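Local coordinates for translation initiation factor eIF2B subunit epsilon (Schizosaccharomyces pombe, PDB 5B04), which serves as a component of the eIF2B complex, which catalyses the exchange of GDP for GTP on the gamma subunit of translation initiation factor eIF2, at residues D108-L113 and A232-N237; E369-G374 and A382-S387; S395-A400 and N411-K416. All blocks are in the same frame, centred on the assembly; numbering follows the deposited sequence.

Contact 1: D108-L113 and A232-N237; sequences DALREL and ALFTEN
Helix 108-113 meets helix 232-236 where Arg111 faces Thr235, the two short axes coming within 8.0 Å of each other at 113° between their N-to-C directions. Two adjacent residues of the first helix divide the work. Leu110 supplies the apolar half: its CD1 methyl sits over the centre of the Phe234 ring, 3.6 Å from the centroid and only 13° off the ring normal, a clear CH-pi contact. Phe123 and Leu125 of strand 123-127 pack against the same leucine, while Phe247 meets the ring of Phe234, so this half belongs to the hydrophobic layer between helices and sheet in the nucleotidyltransferase-like domain.

Arg111 supplies the polar half. With CG beside its backbone N (chi1 -70°) and the chain extended from CG to NE, it runs past Thr235 in the opposite sense, CG lying 3.7 Å from Thr235 CG2, and delivers its guanidinium to the C-terminal end of the second helix. There NE makes a weak, bent hydrogen bond of 2.7 Å to Phe234 O. NH2 reaches Asn237 O at 3.3 Å, arriving in the carbonyl plane on a lone pair, while that oxygen lies slightly out of the guanidinium plane; NH2 also donates to Tyr240 O in the following loop. Phe234 CD2 lies over one guanidinium face, toward its rim, while NH2 comes to the edge of the phenyl ring. On the remaining nitrogen, NH1 forms a salt bridge to Asp108 OD1 at 2.8 Å, which steadies the group from its own helix.

The chemistry thus couples a methyl-on-ring contact to a cation spread over a carboxylate and three carbonyl oxygens. Phe234 O and Asn237 O, at the helix C-terminus, carry partial negative charge and probably favour a cation at this spot, where helix 229-236 ends beside helix 108-115.

Contact 2: E369-G374 and A382-S387; sequences EDVVIG and AILANS
The flat side-chain amide of Asn386 meets the backbone of Glu369 through its oxygen: OD1 accepts Glu369 N in a weak 3.3 Å hydrogen bond, while Glu369 O accepts Ser387 N at 3.0 Å. Trp368 also touches Asn386 from outside the pair. The setting is the left-handed parallel beta-helix of the LbH domain, and the contact shows how its successive coils stack at a corner. Glu369 and Asp370 lie against Asn386 and Ser387, seventeen residues on. Asp370 and Ser387 both have positive phi, consistent with the same turn recurring in these two coils. Here the backbone does most of the holding: besides the Ser387 bond, Asn386 CA and Ser387 CA direct their hydrogens at the oxygens of Glu369 and Asp370.

Val371 and Ile373, which follow the corner, meet Leu384, which precedes the corner of the next coil. Val371 places CG1 anti to its N (chi1 178°), against Leu384, whose side chain crosses it at about a right angle. Ile390, one coil on from Ile373 and six residues after Leu384, touches both. The leucine presents a single methyl to two partners, CD2 lying 3.7 Å from Val371 CG1 and 4.0 Å from Ile373 CD1.

Contact 3: S395-A400 and N411-K416; sequences SIEDGA and NTIIEK
Ser395, the first residue of its strand, pairs with Ile413 in parallel register: its N donates to Thr412 O at 3.1 Å, and its O accepts Ile414 N at 3.0 Å. On the same face of the sheet, Ser395 CB rests against Ile413 CG1. Ile396 turns to the other, buried face beside Ile414, the two side chains pointing the same way with CG1 of Ile396 3.9 Å from CD1 of Ile414.

Glu397 ends the pairing with a weak bond from its N to Ile414 O. Its CG is anti to the carbonyl carbon (chi1 -52°) and the chain is extended beyond it, so that the Glu397 side chain crosses that of Lys416 at about a right angle. OE1 forms a long salt bridge of 3.8 Å to Lys416 NZ, and OE2 lies near Ile413 CG2. An alanine here would remove the carboxylate and is likely to leave the lysine ammonium freer to turn, with Asp398 as the nearby negative charge.

Asp398 runs alongside Lys416, its OD2 4.1 Å from NZ, beyond salt-bridge range. Its backbone O lies close to Lys416 CB. Asp398 and Gly399 are the central residues of a type II turn from Glu397 to Ala400, closed by a bond from Ala400 N to Glu397 O; Gly399 holds the positive phi that this turn calls for. Ala400 CB lies 4.3 Å from Ile414 CG2.

This is the stacking of successive coils in a left-handed beta-helix. Strand 395-396 lies between strand 378-380, whose Arg378 and Gly380 bond to Ile396, and strand 413-414, the last of its sheet within this chain. Ala382 packs on both Ile396 and Ala400, and Thr412 touches Pro434.

In the fold
Contact 1 belongs to the nucleotidyltransferase-like domain, whereas contacts 2 and 3 share the beta-helix on the opposite side of the chain's centre, about 42 and 46 Å away between centres. The latter two are neighbours, their centres 14 Å apart, and Ile383 N probably bonds to Ala400 O at 3.0 Å. Every contact mixes buried and more accessible residues, but contact 3 has the most exposed ones. Chemistry follows place: helix packing at 108-113 and 232-237 relies on an aromatic-methyl contact and an arginine reaching backbone carbonyls, while stacked coils rely on backbone bonds with aliphatic interiors, adding a long, solvent-accessible Glu-Lys salt bridge only in contact 3.

Contact 1: D108-L113 and A232-N237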
ATOM      1  N   ASP I 108     -14.229 -19.554  69.251  1.00 76.44           N
ATOM      2  CA  ASP I 108     -14.883 -20.729  69.811  1.00 75.98           C
ATOM      3  C   ASP I 108     -14.588 -21.915  68.905  1.00 79.70           C
ATOM      4  O   ASP I 108     -14.347 -23.028  69.371  1.00 92.21           O
ATOM      5  CB  ASP I 108     -16.393 -20.518  69.946  1.00 81.27           C
ATOM      6  CG  ASP I 108     -16.762 -19.653  71.134  1.00 84.47           C
ATOM      7  OD1 ASP I 108     -15.884 -19.400  71.985  1.00 82.72           O
ATOM      8  OD2 ASP I 108     -17.934 -19.230  71.220  1.00 89.71           O
ATOM      9  N   ALA I 109     -14.603 -21.656  67.601  1.00 71.78           N
ATOM     10  CA  ALA I 109     -14.228 -22.654  66.613  1.00 73.86           C
ATOM     11  C   ALA I 109     -12.721 -22.882  66.645  1.00 77.19           C
ATOM     12  O   ALA I 109     -12.255 -24.011  66.507  1.00 77.99           O
ATOM     13  CB  ALA I 109     -14.676 -22.227  65.226  1.00 85.46           C
ATOM     14  N   LEU I 110     -11.967 -21.803  66.833  1.00 71.96           N
ATOM     15  CA  LEU I 110     -10.511 -21.886  66.900  1.00 74.86           C
ATOM     16  C   LEU I 110     -10.057 -22.653  68.139  1.00 81.66           C
ATOM     17  O   LEU I 110      -9.081 -23.400  68.091  1.00 78.24           O
ATOM     18  CB  LEU I 110      -9.889 -20.488  66.888  1.00 81.12           C
ATOM     19  CG  LEU I 110     -10.016 -19.701  65.582  1.00 79.47           C
ATOM     20  CD1 LEU I 110      -9.520 -18.276  65.760  1.00 73.14           C
ATOM     21  CD2 LEU I 110      -9.253 -20.395  64.464  1.00 70.78           C
ATOM     22  N   ARG I 111     -10.768 -22.463  69.248  1.00 83.98           N
ATOM     23  CA  ARG I 111     -10.490 -23.219  70.465  1.00 74.07           C
ATOM     24  C   ARG I 111     -10.847 -24.684  70.257  1.00 73.38           C
ATOM     25  O   ARG I 111     -10.158 -25.579  70.747  1.00 77.09           O
ATOM     26  CB  ARG I 111     -11.261 -22.648  71.656  1.00 56.62           C
ATOM     27  CG  ARG I 111     -10.769 -21.288  72.119  1.00 69.06           C
ATOM     28  CD  ARG I 111     -11.681 -20.696  73.179  1.00 65.08           C
ATOM     29  NE  ARG I 111     -11.448 -19.265  73.350  1.00 70.49           N
ATOM     30  CZ  ARG I 111     -12.196 -18.317  72.795  1.00 78.20           C
ATOM     31  NH1 ARG I 111     -13.233 -18.647  72.036  1.00 76.35           N
ATOM     32  NH2 ARG I 111     -11.913 -17.039  73.001  1.00 92.11           N
ATOM     33  N   GLU I 112     -11.929 -24.918  69.521  1.00 59.06           N
ATOM     34  CA  GLU I 112     -12.346 -26.270  69.180  1.00 66.29           C
ATOM     35  C   GLU I 112     -11.327 -26.911  68.244  1.00 81.75           C
ATOM     36  O   GLU I 112     -11.129 -28.125  68.263  1.00 87.57           O
ATOM     37  CB  GLU I 112     -13.735 -26.261  68.537  1.00 72.36           C
ATOM     38  CG  GLU I 112     -14.712 -27.249  69.156  1.00 90.37           C
ATOM     39  CD  GLU I 112     -16.139 -27.022  68.697  1.00116.70           C
ATOM     40  OE1 GLU I 112     -16.458 -25.888  68.279  1.00115.65           O
ATOM     41  OE2 GLU I 112     -16.944 -27.976  68.753  1.00124.83           O
ATOM     42  N   LEU I 113     -10.679 -26.084  67.430  1.00 78.86           N
ATOM     43  CA  LEU I 113      -9.615 -26.551  66.549  1.00 77.74           C
ATOM     44  C   LEU I 113      -8.370 -26.913  67.348  1.00 81.72           C
ATOM     45  O   LEU I 113      -7.603 -27.791  66.955  1.00 81.80           O
ATOM     46  CB  LEU I 113      -9.272 -25.490  65.503  1.00 78.31           C
ATOM     47  CG  LEU I 113     -10.275 -25.282  64.369  1.00 75.98           C
ATOM     48  CD1 LEU I 113      -9.758 -24.230  63.407  1.00 75.74           C
ATOM     49  CD2 LEU I 113     -10.549 -26.592  63.647  1.00 63.18           C
ATOM     50  N   ALA I 232      -4.047 -21.971  69.511  1.00 65.20           N
ATOM     51  CA  ALA I 232      -3.482 -22.034  70.851  1.00 68.77           C
ATOM     52  C   ALA I 232      -3.601 -20.680  71.539  1.00 74.39           C
ATOM     53  O   ALA I 232      -3.844 -20.600  72.743  1.00 82.93           O
ATOM     54  CB  ALA I 232      -2.029 -22.478  70.796  1.00 75.33           C
ATOM     55  N   LEU I 233      -3.435 -19.615  70.761  1.00 74.79           N
ATOM     56  CA  LEU I 233      -3.520 -18.255  71.281  1.00 73.32           C
ATOM     57  C   LEU I 233      -4.946 -17.894  71.683  1.00 78.25           C
ATOM     58  O   LEU I 233      -5.159 -17.030  72.533  1.00 70.41           O
ATOM     59  CB  LEU I 233      -2.999 -17.254  70.245  1.00 71.97           C
ATOM     60  CG  LEU I 233      -1.561 -16.751  70.408  1.00 72.18           C
ATOM     61  CD1 LEU I 233      -0.616 -17.881  70.779  1.00 83.58           C
ATOM     62  CD2 LEU I 233      -1.097 -16.070  69.131  1.00 75.36           C
ATOM     63  N   PHE I 234      -5.921 -18.560  71.073  1.00 75.58           N
ATOM     64  CA  PHE I 234      -7.323 -18.289  71.369  1.00 81.08           C
ATOM     65  C   PHE I 234      -7.817 -19.101  72.562  1.00 81.82           C
ATOM     66  O   PHE I 234      -8.842 -18.773  73.161  1.00 78.41           O
ATOM     67  CB  PHE I 234      -8.193 -18.561  70.142  1.00 75.90           C
ATOM     68  CG  PHE I 234      -8.461 -17.338  69.314  1.00 84.66           C
ATOM     69  CD1 PHE I 234      -7.534 -16.895  68.385  1.00 84.25           C
ATOM     70  CD2 PHE I 234      -9.637 -16.624  69.472  1.00 82.63           C
ATOM     71  CE1 PHE I 234      -7.779 -15.767  67.625  1.00 70.91           C
ATOM     72  CE2 PHE I 234      -9.888 -15.496  68.715  1.00 71.26           C
ATOM     73  CZ  PHE I 234      -8.957 -15.066  67.791  1.00 64.76           C
ATOM     74  N   THR I 235      -7.093 -20.161  72.904  1.00 73.48           N
ATOM     75  CA  THR I 235      -7.372 -20.893  74.133  1.00 80.16           C
ATOM     76  C   THR I 235      -6.706 -20.176  75.298  1.00 81.86           C
ATOM     77  O   THR I 235      -7.223 -20.166  76.414  1.00 88.46           O
ATOM     78  CB  THR I 235      -6.883 -22.352  74.068  1.00 60.10           C
ATOM     79  OG1 THR I 235      -5.521 -22.384  73.625  1.00 83.13           O
ATOM     80  CG2 THR I 235      -7.745 -23.159  73.112  1.00 70.69           C
ATOM     81  N   GLU I 236      -5.554 -19.570  75.024  1.00 75.12           N
ATOM     82  CA  GLU I 236      -4.854 -18.766  76.014  1.00 73.89           C
ATOM     83  C   GLU I 236      -5.656 -17.506  76.318  1.00 64.60           C
ATOM     84  O   GLU I 236      -5.803 -17.113  77.475  1.00 82.53           O
ATOM     85  CB  GLU I 236      -3.449 -18.407  75.525  1.00 79.02           C
ATOM     86  CG  GLU I 236      -2.623 -17.607  76.521  1.00 73.19           C
ATOM     87  CD  GLU I 236      -1.175 -17.463  76.095  1.00 91.13           C
ATOM     88  OE1 GLU I 236      -0.596 -16.376  76.304  1.00112.68           O
ATOM     89  OE2 GLU I 236      -0.614 -18.438  75.554  1.00107.21           O
ATOM     90  N   ASN I 237      -6.176 -16.879  75.268  1.00 80.69           N
ATOM     91  CA  ASN I 237      -7.057 -15.729  75.419  1.00 82.31           C
ATOM     92  C   ASN I 237      -8.501 -16.127  75.143  1.00 81.30           C
ATOM     93  O   ASN I 237      -8.992 -16.009  74.021  1.00 80.28           O
ATOM     94  CB  ASN I 237      -6.629 -14.594  74.493  1.00 70.25           C
ATOM     95  CG  ASN I 237      -5.199 -14.158  74.735  1.00 70.59           C
ATOM     96  OD1 ASN I 237      -4.257 -14.839  74.335  1.00 67.67           O
ATOM     97  ND2 ASN I 237      -5.031 -13.019  75.395  1.00 75.25           N
TER

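Contact 2: E369-G374 and A382-S387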
ATOM      1  N   GLU I 369     -35.268 -20.609  41.974  1.00 47.65           N
ATOM      2  CA  GLU I 369     -35.871 -21.634  41.120  1.00 58.64           C
ATOM      3  C   GLU I 369     -37.387 -21.776  41.280  1.00 66.75           C
ATOM      4  O   GLU I 369     -37.939 -21.534  42.352  1.00 63.49           O
ATOM      5  CB  GLU I 369     -35.210 -22.991  41.373  1.00 54.95           C
ATOM      6  CG  GLU I 369     -33.780 -23.086  40.871  1.00 61.96           C
ATOM      7  CD  GLU I 369     -33.407 -24.495  40.455  1.00 79.92           C
ATOM      8  OE1 GLU I 369     -34.322 -25.333  40.307  1.00 71.73           O
ATOM      9  OE2 GLU I 369     -32.201 -24.764  40.273  1.00 86.22           O
ATOM     10  N   ASP I 370     -38.043 -22.159  40.187  1.00 62.99           N
ATOM     11  CA  ASP I 370     -39.464 -22.515  40.175  1.00 61.01           C
ATOM     12  C   ASP I 370     -40.413 -21.412  40.644  1.00 63.88           C
ATOM     13  O   ASP I 370     -41.518 -21.697  41.106  1.00 68.50           O
ATOM     14  CB  ASP I 370     -39.692 -23.772  41.018  1.00 61.74           C
ATOM     15  CG  ASP I 370     -38.974 -24.985  40.458  1.00 84.62           C
ATOM     16  OD1 ASP I 370     -37.789 -25.185  40.798  1.00 87.97           O
ATOM     17  OD2 ASP I 370     -39.595 -25.736  39.676  1.00 79.17           O
ATOM     18  N   VAL I 371     -39.994 -20.158  40.516  1.00 54.98           N
ATOM     19  CA  VAL I 371     -40.870 -19.037  40.843  1.00 48.31           C
ATOM     20  C   VAL I 371     -41.842 -18.771  39.698  1.00 63.41           C
ATOM     21  O   VAL I 371     -41.430 -18.608  38.550  1.00 71.07           O
ATOM     22  CB  VAL I 371     -40.074 -17.753  41.140  1.00 56.01           C
ATOM     23  CG1 VAL I 371     -41.019 -16.598  41.432  1.00 49.30           C
ATOM     24  CG2 VAL I 371     -39.127 -17.975  42.305  1.00 63.64           C
ATOM     25  N   VAL I 372     -43.132 -18.733  40.014  1.00 69.54           N
ATOM     26  CA  VAL I 372     -44.156 -18.460  39.011  1.00 65.15           C
ATOM     27  C   VAL I 372     -44.823 -17.114  39.267  1.00 64.63           C
ATOM     28  O   VAL I 372     -45.332 -16.858  40.358  1.00 58.98           O
ATOM     29  CB  VAL I 372     -45.230 -19.566  38.982  1.00 56.15           C
ATOM     30  CG1 VAL I 372     -46.433 -19.123  38.164  1.00 52.14           C
ATOM     31  CG2 VAL I 372     -44.644 -20.857  38.428  1.00 67.07           C
ATOM     32  N   ILE I 373     -44.814 -16.254  38.253  1.00 76.78           N
ATOM     33  CA  ILE I 373     -45.388 -14.920  38.374  1.00 71.80           C
ATOM     34  C   ILE I 373     -46.439 -14.670  37.295  1.00 73.15           C
ATOM     35  O   ILE I 373     -46.151 -14.750  36.102  1.00 79.13           O
ATOM     36  CB  ILE I 373     -44.299 -13.839  38.292  1.00 67.67           C
ATOM     37  CG1 ILE I 373     -43.366 -13.951  39.497  1.00 72.96           C
ATOM     38  CG2 ILE I 373     -44.924 -12.455  38.232  1.00 74.74           C
ATOM     39  CD1 ILE I 373     -42.020 -13.314  39.286  1.00 55.18           C
ATOM     40  N   GLY I 374     -47.658 -14.367  37.730  1.00 77.41           N
ATOM     41  CA  GLY I 374     -48.776 -14.178  36.824  1.00 79.70           C
ATOM     42  C   GLY I 374     -48.726 -12.879  36.044  1.00 87.05           C
ATOM     43  O   GLY I 374     -47.799 -12.086  36.196  1.00 91.03           O
ATOM     44  N   ALA I 382     -36.632  -7.204  45.106  1.00 71.35           N
ATOM     45  CA  ALA I 382     -37.174  -8.181  46.036  1.00 57.21           C
ATOM     46  C   ALA I 382     -36.601  -9.566  45.770  1.00 61.11           C
ATOM     47  O   ALA I 382     -36.242  -9.892  44.638  1.00 62.58           O
ATOM     48  CB  ALA I 382     -38.689  -8.207  45.948  1.00 57.25           C
ATOM     49  N   ILE I 383     -36.516 -10.377  46.817  1.00 64.67           N
ATOM     50  CA  ILE I 383     -36.051 -11.748  46.674  1.00 61.17           C
ATOM     51  C   ILE I 383     -37.216 -12.723  46.780  1.00 54.72           C
ATOM     52  O   ILE I 383     -37.959 -12.719  47.761  1.00 61.66           O
ATOM     53  CB  ILE I 383     -34.990 -12.103  47.730  1.00 60.80           C
ATOM     54  CG1 ILE I 383     -33.780 -11.176  47.597  1.00 58.76           C
ATOM     55  CG2 ILE I 383     -34.565 -13.556  47.588  1.00 66.95           C
ATOM     56  CD1 ILE I 383     -32.628 -11.541  48.506  1.00 56.68           C
ATOM     57  N   LEU I 384     -37.374 -13.548  45.752  1.00 49.91           N
ATOM     58  CA  LEU I 384     -38.430 -14.551  45.717  1.00 49.21           C
ATOM     59  C   LEU I 384     -37.811 -15.944  45.699  1.00 58.59           C
ATOM     60  O   LEU I 384     -37.329 -16.400  44.662  1.00 64.64           O
ATOM     61  CB  LEU I 384     -39.335 -14.354  44.496  1.00 52.43           C
ATOM     62  CG  LEU I 384     -40.401 -13.249  44.494  1.00 57.60           C
ATOM     63  CD1 LEU I 384     -39.810 -11.854  44.673  1.00 51.69           C
ATOM     64  CD2 LEU I 384     -41.220 -13.315  43.212  1.00 44.65           C
ATOM     65  N   ALA I 385     -37.822 -16.614  46.847  1.00 64.00           N
ATOM     66  CA  ALA I 385     -37.183 -17.920  46.975  1.00 59.37           C
ATOM     67  C   ALA I 385     -37.899 -18.993  46.158  1.00 58.48           C
ATOM     68  O   ALA I 385     -38.843 -18.700  45.426  1.00 56.67           O
ATOM     69  CB  ALA I 385     -37.109 -18.327  48.435  1.00 61.33           C
ATOM     70  N   ASN I 386     -37.447 -20.236  46.293  1.00 56.02           N
ATOM     71  CA  ASN I 386     -37.933 -21.328  45.454  1.00 61.35           C
ATOM     72  C   ASN I 386     -39.437 -21.574  45.549  1.00 62.68           C
ATOM     73  O   ASN I 386     -40.033 -21.457  46.620  1.00 55.12           O
ATOM     74  CB  ASN I 386     -37.191 -22.624  45.791  1.00 54.84           C
ATOM     75  CG  ASN I 386     -35.687 -22.476  45.698  1.00 68.52           C
ATOM     76  OD1 ASN I 386     -35.180 -21.477  45.192  1.00 76.11           O
ATOM     77  ND2 ASN I 386     -34.962 -23.480  46.178  1.00 99.94           N
ATOM     78  N   SER I 387     -40.031 -21.910  44.406  1.00 67.02           N
ATOM     79  CA  SER I 387     -41.442 -22.285  44.308  1.00 62.01           C
ATOM     80  C   SER I 387     -42.394 -21.245  44.893  1.00 69.48           C
ATOM     81  O   SER I 387     -43.458 -21.587  45.408  1.00 77.87           O
ATOM     82  CB  SER I 387     -41.674 -23.637  44.985  1.00 59.92           C
ATOM     83  OG  SER I 387     -41.104 -24.687  44.222  1.00 61.45           O
TER

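Contact 3: S395-A400 and N411-K416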
ATOM      1  N   SER I 395     -48.147  -6.292  43.172  1.00 64.13           N
ATOM      2  CA  SER I 395     -47.059  -5.331  43.292  1.00 68.66           C
ATOM      3  C   SER I 395     -46.131  -5.705  44.443  1.00 79.26           C
ATOM      4  O   SER I 395     -46.532  -5.695  45.606  1.00 81.42           O
ATOM      5  CB  SER I 395     -47.606  -3.916  43.494  1.00 66.06           C
ATOM      6  OG  SER I 395     -46.556  -2.986  43.693  1.00 82.50           O
ATOM      7  N   ILE I 396     -44.891  -6.042  44.106  1.00 70.03           N
ATOM      8  CA  ILE I 396     -43.886  -6.369  45.108  1.00 61.90           C
ATOM      9  C   ILE I 396     -42.804  -5.296  45.100  1.00 69.81           C
ATOM     10  O   ILE I 396     -42.163  -5.057  44.078  1.00 79.67           O
ATOM     11  CB  ILE I 396     -43.264  -7.748  44.854  1.00 59.05           C
ATOM     12  CG1 ILE I 396     -44.367  -8.791  44.661  1.00 54.16           C
ATOM     13  CG2 ILE I 396     -42.352  -8.139  46.002  1.00 51.08           C
ATOM     14  CD1 ILE I 396     -43.851 -10.200  44.508  1.00 76.64           C
ATOM     15  N   GLU I 397     -42.604  -4.654  46.246  1.00 56.29           N
ATOM     16  CA  GLU I 397     -41.809  -3.435  46.300  1.00 70.23           C
ATOM     17  C   GLU I 397     -40.451  -3.636  46.974  1.00 77.57           C
ATOM     18  O   GLU I 397     -40.114  -4.742  47.394  1.00 74.53           O
ATOM     19  CB  GLU I 397     -42.614  -2.345  47.005  1.00 82.05           C
ATOM     20  CG  GLU I 397     -44.004  -2.162  46.401  1.00 87.18           C
ATOM     21  CD  GLU I 397     -44.815  -1.075  47.076  1.00 99.23           C
ATOM     22  OE1 GLU I 397     -44.421  -0.626  48.172  1.00 82.57           O
ATOM     23  OE2 GLU I 397     -45.851  -0.670  46.507  1.00 97.87           O
ATOM     24  N   ASP I 398     -39.675  -2.559  47.066  1.00 82.86           N
ATOM     25  CA  ASP I 398     -38.276  -2.635  47.482  1.00 71.35           C
ATOM     26  C   ASP I 398     -38.085  -3.161  48.903  1.00 82.88           C
ATOM     27  O   ASP I 398     -38.741  -2.709  49.841  1.00 87.11           O
ATOM     28  CB  ASP I 398     -37.615  -1.259  47.357  1.00 89.14           C
ATOM     29  CG  ASP I 398     -37.710  -0.691  45.954  1.00 96.62           C
ATOM     30  OD1 ASP I 398     -37.945  -1.472  45.008  1.00 88.39           O
ATOM     31  OD2 ASP I 398     -37.545   0.537  45.797  1.00 97.23           O
ATOM     32  N   GLY I 399     -37.172  -4.118  49.049  1.00 84.91           N
ATOM     33  CA  GLY I 399     -36.842  -4.675  50.347  1.00 78.60           C
ATOM     34  C   GLY I 399     -37.600  -5.948  50.662  1.00 74.50           C
ATOM     35  O   GLY I 399     -37.267  -6.658  51.611  1.00 61.41           O
ATOM     36  N   ALA I 400     -38.619  -6.239  49.858  1.00 63.33           N
ATOM     37  CA  ALA I 400     -39.478  -7.394  50.089  1.00 57.33           C
ATOM     38  C   ALA I 400     -38.708  -8.706  50.009  1.00 62.56           C
ATOM     39  O   ALA I 400     -37.931  -8.931  49.083  1.00 74.43           O
ATOM     40  CB  ALA I 400     -40.627  -7.402  49.097  1.00 54.10           C
ATOM     41  N   ASN I 411     -54.230  -9.582  42.859  1.00 67.14           N
ATOM     42  CA  ASN I 411     -54.535  -8.210  43.258  1.00 56.03           C
ATOM     43  C   ASN I 411     -54.021  -7.861  44.652  1.00 60.74           C
ATOM     44  O   ASN I 411     -54.684  -7.153  45.409  1.00 79.70           O
ATOM     45  CB  ASN I 411     -56.043  -7.966  43.181  1.00 66.70           C
ATOM     46  CG  ASN I 411     -56.655  -8.509  41.905  1.00 82.74           C
ATOM     47  OD1 ASN I 411     -57.206  -9.611  41.888  1.00 89.60           O
ATOM     48  ND2 ASN I 411     -56.552  -7.744  40.825  1.00 79.09           N
ATOM     49  N   THR I 412     -52.833  -8.357  44.981  1.00 52.17           N
ATOM     50  CA  THR I 412     -52.245  -8.129  46.297  1.00 66.09           C
ATOM     51  C   THR I 412     -51.000  -7.252  46.204  1.00 67.39           C
ATOM     52  O   THR I 412     -50.210  -7.377  45.268  1.00 67.86           O
ATOM     53  CB  THR I 412     -51.876  -9.460  46.980  1.00 61.20           C
ATOM     54  OG1 THR I 412     -52.953 -10.392  46.831  1.00 75.02           O
ATOM     55  CG2 THR I 412     -51.593  -9.246  48.461  1.00 69.07           C
ATOM     56  N   ILE I 413     -50.832  -6.364  47.179  1.00 72.95           N
ATOM     57  CA  ILE I 413     -49.662  -5.496  47.227  1.00 58.16           C
ATOM     58  C   ILE I 413     -48.854  -5.710  48.501  1.00 63.19           C
ATOM     59  O   ILE I 413     -49.309  -5.385  49.599  1.00 88.93           O
ATOM     60  CB  ILE I 413     -50.055  -4.010  47.136  1.00 62.58           C
ATOM     61  CG1 ILE I 413     -50.714  -3.713  45.789  1.00 68.88           C
ATOM     62  CG2 ILE I 413     -48.836  -3.123  47.341  1.00 58.57           C
ATOM     63  CD1 ILE I 413     -51.135  -2.271  45.624  1.00 65.26           C
ATOM     64  N   ILE I 414     -47.599  -6.113  48.328  1.00 75.78           N
ATOM     65  CA  ILE I 414     -46.668  -6.243  49.433  1.00 77.48           C
ATOM     66  C   ILE I 414     -45.800  -5.019  49.550  1.00 64.51           C
ATOM     67  O   ILE I 414     -45.048  -4.701  48.668  1.00 70.40           O
ATOM     68  CB  ILE I 414     -45.742  -7.431  49.231  1.00 65.16           C
ATOM     69  CG1 ILE I 414     -46.540  -8.708  49.213  1.00 69.08           C
ATOM     70  CG2 ILE I 414     -44.752  -7.541  50.359  1.00 58.60           C
ATOM     71  CD1 ILE I 414     -46.553  -9.362  47.865  1.00 70.98           C
ATOM     72  N   GLU I 415     -45.870  -4.382  50.694  1.00 78.90           N
ATOM     73  CA  GLU I 415     -45.218  -3.125  50.928  1.00 85.32           C
ATOM     74  C   GLU I 415     -43.751  -3.349  51.079  1.00 79.42           C
ATOM     75  O   GLU I 415     -43.317  -4.463  51.149  1.00 69.29           O
ATOM     76  CB  GLU I 415     -45.759  -2.479  52.185  1.00 92.65           C
ATOM     77  CG  GLU I 415     -47.267  -2.400  52.254  1.00 96.40           C
ATOM     78  CD  GLU I 415     -47.730  -1.602  53.443  1.00104.36           C
ATOM     79  OE1 GLU I 415     -47.456  -2.017  54.581  1.00101.07           O
ATOM     80  OE2 GLU I 415     -48.355  -0.552  53.236  1.00 97.69           O
ATOM     81  N   LYS I 416     -42.983  -2.278  51.075  1.00 81.98           N
ATOM     82  CA  LYS I 416     -41.548  -2.391  51.135  1.00 83.16           C
ATOM     83  C   LYS I 416     -41.096  -3.075  52.394  1.00 77.72           C
ATOM     84  O   LYS I 416     -41.583  -2.806  53.457  1.00 67.55           O
ATOM     85  CB  LYS I 416     -40.933  -1.003  51.124  1.00 70.83           C
ATOM     86  CG  LYS I 416     -41.194  -0.216  49.859  1.00 97.50           C
ATOM     87  CD  LYS I 416     -40.651   1.199  49.958  1.00 99.19           C
ATOM     88  CE  LYS I 416     -40.340   1.795  48.590  1.00102.82           C
ATOM     89  NZ  LYS I 416     -41.178   1.271  47.475  1.00 88.13           N
TER